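Local coordinates for protein enolase (alpha proteobacterium BAL199, PDB 3UGV) that is probably a magnesium-dependent lyase of the enolase superfamily, related to mandelate racemase and muconate lactonizing enzyme, with its exact substrate not established, at residues L60-Y74 against G374-A386. Residues are numbered along the deposited sequence; the frame is centred on the assembly and turned at random.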
loop_
_atom_site.group_PDB
_atom_site.type_symbol
_atom_site.label_atom_id
_atom_site.label_comp_id
_atom_site.label_asym_id
_atom_site.label_seq_id
_atom_site.Cartn_x
_atom_site.Cartn_y
_atom_site.Cartn_z
ATOM N N LEU F 60 18.664 15.503 40.887
ATOM C CA LEU F 60 18.397 14.485 41.903
ATOM C C LEU F 60 16.998 14.683 42.470
ATOM O O LEU F 60 16.636 15.780 42.882
ATOM C CB LEU F 60 19.424 14.569 43.037
ATOM C CG LEU F 60 20.724 13.768 42.913
ATOM C CD1 LEU F 60 21.476 14.105 41.657
ATOM C CD2 LEU F 60 21.617 14.001 44.121
ATOM N N ILE F 61 16.220 13.613 42.505
ATOM C CA ILE F 61 14.823 13.701 42.891
ATOM C C ILE F 61 14.527 12.828 44.099
ATOM O O ILE F 61 14.836 11.637 44.098
ATOM C CB ILE F 61 13.919 13.270 41.724
ATOM C CG1 ILE F 61 14.083 14.251 40.566
ATOM C CG2 ILE F 61 12.456 13.149 42.176
ATOM C CD1 ILE F 61 13.458 13.779 39.287
ATOM N N ASP F 62 13.929 13.434 45.124
ATOM C CA ASP F 62 13.567 12.743 46.362
ATOM C C ASP F 62 12.076 12.898 46.665
ATOM O O ASP F 62 11.571 14.010 46.780
ATOM C CB ASP F 62 14.367 13.303 47.535
ATOM C CG ASP F 62 15.740 12.676 47.666
ATOM O OD1 ASP F 62 15.825 11.553 48.213
ATOM O OD2 ASP F 62 16.729 13.319 47.249
ATOM N N ILE F 63 11.382 11.776 46.793
ATOM C CA ILE F 63 9.974 11.764 47.139
ATOM C C ILE F 63 9.839 11.446 48.617
ATOM O O ILE F 63 10.538 10.568 49.129
ATOM C CB ILE F 63 9.219 10.668 46.368
ATOM C CG1 ILE F 63 9.312 10.902 44.869
ATOM C CG2 ILE F 63 7.767 10.655 46.760
ATOM C CD1 ILE F 63 8.627 12.155 44.433
ATOM N N GLU F 64 8.957 12.169 49.303
ATOM C CA GLU F 64 8.544 11.812 50.658
ATOM C C GLU F 64 7.107 11.314 50.617
ATOM O O GLU F 64 6.275 11.887 49.914
ATOM C CB GLU F 64 8.619 13.023 51.594
ATOM C CG GLU F 64 10.011 13.610 51.785
ATOM C CD GLU F 64 10.099 14.566 52.976
ATOM O OE1 GLU F 64 9.108 14.688 53.735
ATOM O OE2 GLU F 64 11.169 15.194 53.152
ATOM N N THR F 65 6.812 10.250 51.357
ATOM C CA THR F 65 5.419 9.855 51.572
ATOM C C THR F 65 4.999 10.145 53.010
ATOM O O THR F 65 5.847 10.261 53.906
ATOM C CB THR F 65 5.155 8.357 51.269
ATOM O OG1 THR F 65 6.121 7.547 51.941
ATOM C CG2 THR F 65 5.224 8.074 49.777
ATOM N N GLU F 66 3.690 10.257 53.226
ATOM C CA GLU F 66 3.139 10.388 54.569
ATOM C C GLU F 66 3.570 9.224 55.464
ATOM O O GLU F 66 3.768 9.392 56.667
ATOM C CB GLU F 66 1.609 10.456 54.519
ATOM C CG GLU F 66 1.054 11.658 53.770
ATOM C CD GLU F 66 1.392 12.988 54.433
ATOM O OE1 GLU F 66 1.937 12.983 55.557
ATOM O OE2 GLU F 66 1.106 14.044 53.824
ATOM N N GLU F 67 3.717 8.050 54.860
ATOM C CA GLU F 67 4.047 6.820 55.574
ATOM C C GLU F 67 5.552 6.649 55.792
ATOM O O GLU F 67 5.998 5.617 56.307
ATOM C CB GLU F 67 3.497 5.604 54.817
ATOM C CG GLU F 67 1.977 5.566 54.673
ATOM C CD GLU F 67 1.444 6.560 53.645
ATOM O OE1 GLU F 67 2.228 7.013 52.779
ATOM O OE2 GLU F 67 0.235 6.884 53.704
ATOM N N GLY F 68 6.332 7.648 55.382
ATOM C CA GLY F 68 7.768 7.643 55.619
ATOM C C GLY F 68 8.618 6.833 54.651
ATOM O O GLY F 68 9.807 6.625 54.895
ATOM N N VAL F 69 8.016 6.374 53.556
ATOM C CA VAL F 69 8.744 5.643 52.523
ATOM C C VAL F 69 9.352 6.606 51.505
ATOM O O VAL F 69 8.652 7.420 50.919
ATOM C CB VAL F 69 7.827 4.659 51.796
ATOM C CG1 VAL F 69 8.623 3.812 50.819
ATOM C CG2 VAL F 69 7.096 3.778 52.809
ATOM N N PRO F 70 10.670 6.524 51.300
ATOM C CA PRO F 70 11.331 7.443 50.369
ATOM C C PRO F 70 11.254 6.955 48.921
ATOM O O PRO F 70 10.919 5.799 48.666
ATOM C CB PRO F 70 12.785 7.393 50.832
ATOM C CG PRO F 70 12.953 5.955 51.274
ATOM C CD PRO F 70 11.615 5.555 51.887
ATOM N N GLY F 71 11.572 7.842 47.985
ATOM C CA GLY F 71 11.700 7.486 46.587
ATOM C C GLY F 71 12.815 8.308 45.968
ATOM O O GLY F 71 12.844 9.531 46.099
ATOM N N ARG F 72 13.743 7.639 45.298
ATOM C CA ARG F 72 14.905 8.320 44.754
ATOM C C ARG F 72 15.184 7.934 43.306
ATOM O O ARG F 72 15.309 6.764 42.982
ATOM C CB ARG F 72 16.139 8.033 45.618
ATOM C CG ARG F 72 16.130 8.740 46.968
ATOM C CD ARG F 72 17.456 8.592 47.722
ATOM N NE ARG F 72 17.559 7.303 48.395
ATOM C CZ ARG F 72 16.921 7.006 49.520
ATOM N NH1 ARG F 72 16.131 7.908 50.092
ATOM N NH2 ARG F 72 17.064 5.807 50.069
ATOM N N ALA F 73 15.281 8.935 42.442
ATOM C CA ALA F 73 15.751 8.724 41.080
ATOM C C ALA F 73 16.410 10.007 40.585
ATOM O O ALA F 73 16.447 11.023 41.293
ATOM C CB ALA F 73 14.604 8.333 40.178
ATOM N N TYR F 74 16.941 9.977 39.374
ATOM C CA TYR F 74 17.591 11.167 38.848
ATOM C C TYR F 74 17.305 11.355 37.366
ATOM O O TYR F 74 16.940 10.418 36.666
ATOM C CB TYR F 74 19.104 11.140 39.114
ATOM C CG TYR F 74 19.846 10.020 38.416
ATOM C CD1 TYR F 74 20.297 10.161 37.104
ATOM C CD2 TYR F 74 20.105 8.830 39.069
ATOM C CE1 TYR F 74 20.983 9.138 36.469
ATOM C CE2 TYR F 74 20.784 7.799 38.443
ATOM C CZ TYR F 74 21.222 7.953 37.147
ATOM O OH TYR F 74 21.907 6.919 36.535
ATOM N N GLY F 374 13.602 -1.182 45.643
ATOM C CA GLY F 374 13.553 -0.145 44.620
ATOM C C GLY F 374 14.725 -0.186 43.654
ATOM O O GLY F 374 15.110 -1.251 43.161
ATOM N N LEU F 375 15.288 0.987 43.382
ATOM C CA LEU F 375 16.453 1.117 42.511
ATOM C C LEU F 375 17.744 1.003 43.311
ATOM O O LEU F 375 18.835 1.004 42.742
ATOM C CB LEU F 375 16.431 2.463 41.793
ATOM C CG LEU F 375 15.267 2.685 40.822
ATOM C CD1 LEU F 375 15.178 4.141 40.433
ATOM C CD2 LEU F 375 15.450 1.799 39.607
ATOM N N GLY F 376 17.609 0.913 44.631
ATOM C CA GLY F 376 18.753 0.860 45.527
ATOM C C GLY F 376 19.713 2.031 45.394
ATOM O O GLY F 376 20.927 1.854 45.464
ATOM N N LEU F 377 19.180 3.229 45.192
ATOM C CA LEU F 377 20.030 4.413 45.088
ATOM C C LEU F 377 20.165 5.101 46.437
ATOM O O LEU F 377 19.174 5.316 47.137
ATOM C CB LEU F 377 19.472 5.419 44.069
ATOM C CG LEU F 377 19.369 5.057 42.588
ATOM C CD1 LEU F 377 18.954 6.286 41.826
ATOM C CD2 LEU F 377 20.680 4.526 42.046
ATOM N N ASP F 378 21.394 5.456 46.795
ATOM C CA ASP F 378 21.631 6.294 47.966
ATOM C C ASP F 378 22.647 7.376 47.605
ATOM O O ASP F 378 23.751 7.081 47.123
ATOM C CB ASP F 378 22.101 5.450 49.151
ATOM C CG ASP F 378 21.144 4.312 49.468
ATOM O OD1 ASP F 378 21.466 3.150 49.142
ATOM O OD2 ASP F 378 20.061 4.579 50.026
ATOM N N TRP F 379 22.263 8.631 47.803
ATOM C CA TRP F 379 23.091 9.728 47.331
ATOM C C TRP F 379 24.384 9.834 48.138
ATOM O O TRP F 379 24.398 9.592 49.345
ATOM C CB TRP F 379 22.344 11.059 47.403
ATOM C CG TRP F 379 20.999 11.113 46.734
ATOM C CD1 TRP F 379 19.852 11.614 47.270
ATOM C CD2 TRP F 379 20.666 10.688 45.404
ATOM N NE1 TRP F 379 18.823 11.518 46.368
ATOM C CE2 TRP F 379 19.292 10.955 45.213
ATOM C CE3 TRP F 379 21.388 10.100 44.364
ATOM C CZ2 TRP F 379 18.623 10.654 44.021
ATOM C CZ3 TRP F 379 20.721 9.803 43.174
ATOM C CH2 TRP F 379 19.352 10.078 43.020
ATOM N N ASP F 380 25.470 10.190 47.462
ATOM C CA ASP F 380 26.703 10.562 48.140
ATOM C C ASP F 380 26.657 12.061 48.432
ATOM O O ASP F 380 27.116 12.879 47.628
ATOM C CB ASP F 380 27.916 10.216 47.279
ATOM C CG ASP F 380 29.229 10.463 47.995
ATOM O OD1 ASP F 380 29.340 11.495 48.689
ATOM O OD2 ASP F 380 30.144 9.620 47.861
ATOM N N GLU F 381 26.090 12.407 49.587
ATOM C CA GLU F 381 25.783 13.797 49.926
ATOM C C GLU F 381 26.989 14.747 49.981
ATOM O O GLU F 381 26.824 15.954 49.820
ATOM C CB GLU F 381 24.961 13.868 51.216
ATOM C CG GLU F 381 23.551 13.291 51.076
ATOM C CD GLU F 381 22.639 14.154 50.210
ATOM O OE1 GLU F 381 23.052 15.274 49.823
ATOM O OE2 GLU F 381 21.506 13.708 49.916
ATOM N N ASP F 382 28.190 14.211 50.191
ATOM C CA ASP F 382 29.411 15.019 50.091
ATOM C C ASP F 382 29.642 15.483 48.652
ATOM O O ASP F 382 29.721 16.685 48.365
ATOM C CB ASP F 382 30.632 14.239 50.587
ATOM C CG ASP F 382 30.630 14.049 52.091
ATOM O OD1 ASP F 382 29.985 14.863 52.795
ATOM O OD2 ASP F 382 31.280 13.090 52.568
ATOM N N VAL F 383 29.744 14.513 47.749
ATOM C CA VAL F 383 29.875 14.791 46.334
ATOM C C VAL F 383 28.734 15.685 45.863
ATOM O O VAL F 383 28.946 16.595 45.059
ATOM C CB VAL F 383 29.875 13.494 45.517
ATOM C CG1 VAL F 383 29.969 13.807 44.042
ATOM C CG2 VAL F 383 31.031 12.603 45.942
ATOM N N VAL F 384 27.525 15.427 46.362
ATOM C CA VAL F 384 26.381 16.263 46.007
ATOM C C VAL F 384 26.600 17.721 46.403
ATOM O O VAL F 384 26.356 18.632 45.606
ATOM C CB VAL F 384 25.059 15.745 46.619
ATOM C CG1 VAL F 384 23.948 16.786 46.475
ATOM C CG2 VAL F 384 24.656 14.460 45.951
ATOM N N ALA F 385 27.064 17.945 47.631
ATOM C CA ALA F 385 27.285 19.308 48.123
ATOM C C ALA F 385 28.348 20.031 47.298
ATOM O O ALA F 385 28.170 21.190 46.904
ATOM C CB ALA F 385 27.675 19.289 49.592
ATOM N N ALA F 386 29.448 19.331 47.040
ATOM C CA ALA F 386 30.549 19.872 46.252
ATOM C C ALA F 386 30.153 20.231 44.811
ATOM O O ALA F 386 30.910 20.900 44.104
ATOM C CB ALA F 386 31.734 18.895 46.257
HETATM O O HOH W 1 16.546 4.576 44.866
#
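Where L377 passes R72, the CA atoms of the two residues are 6.5 Å apart: the loop 374-380 runs over one side of the antiparallel hairpin 60-74, and W379 lowers its indole onto the paired strands. L60 and R72 take opposite faces of that ring. L60 CG sits 3.7 Å from the centroid of the six-membered ring, 2° off its normal, a CH-pi contact suited to a branched aliphatic chain, while R72 CD lies over the five-membered ring. At the ring edge, W379 NE1 donates to D62 OD2 (2.9 Å) on its syn side but tilted out of the plane of a carboxylate turned almost perpendicular to the indole; this somewhat bent bond satisfies the one polar atom of a buried ring and, with the two covered faces, helps fix its rotation. Replacing W379 by an alanine is likely to leave a gap between L60 and R72 and D62 without this donor. The hairpin belongs to the N-terminal capping domain of the enolase superfamily, and the loop, which runs into helix 381-387, belongs to the C-terminal end of the chain, so the indole helps join that end to the cap. R72 suits its place because its methylenes cover the ring while its polar end turns to the loop: a bend at chi3 (-80°) brings NE to L377 O at 2.9 Å, nearly straight, and NH2 pairs with D378 OD2 in a salt bridge whose hydrogen bond is weak and bent. A water links R72 O to L377 N. Apolar contacts flank this centre, with L60 CD2 meeting V384 CG2 tip to tip at 3.6 Å and L377 CD1 reaching the edge of the Y74 ring, whose hydroxyl bonds to E331.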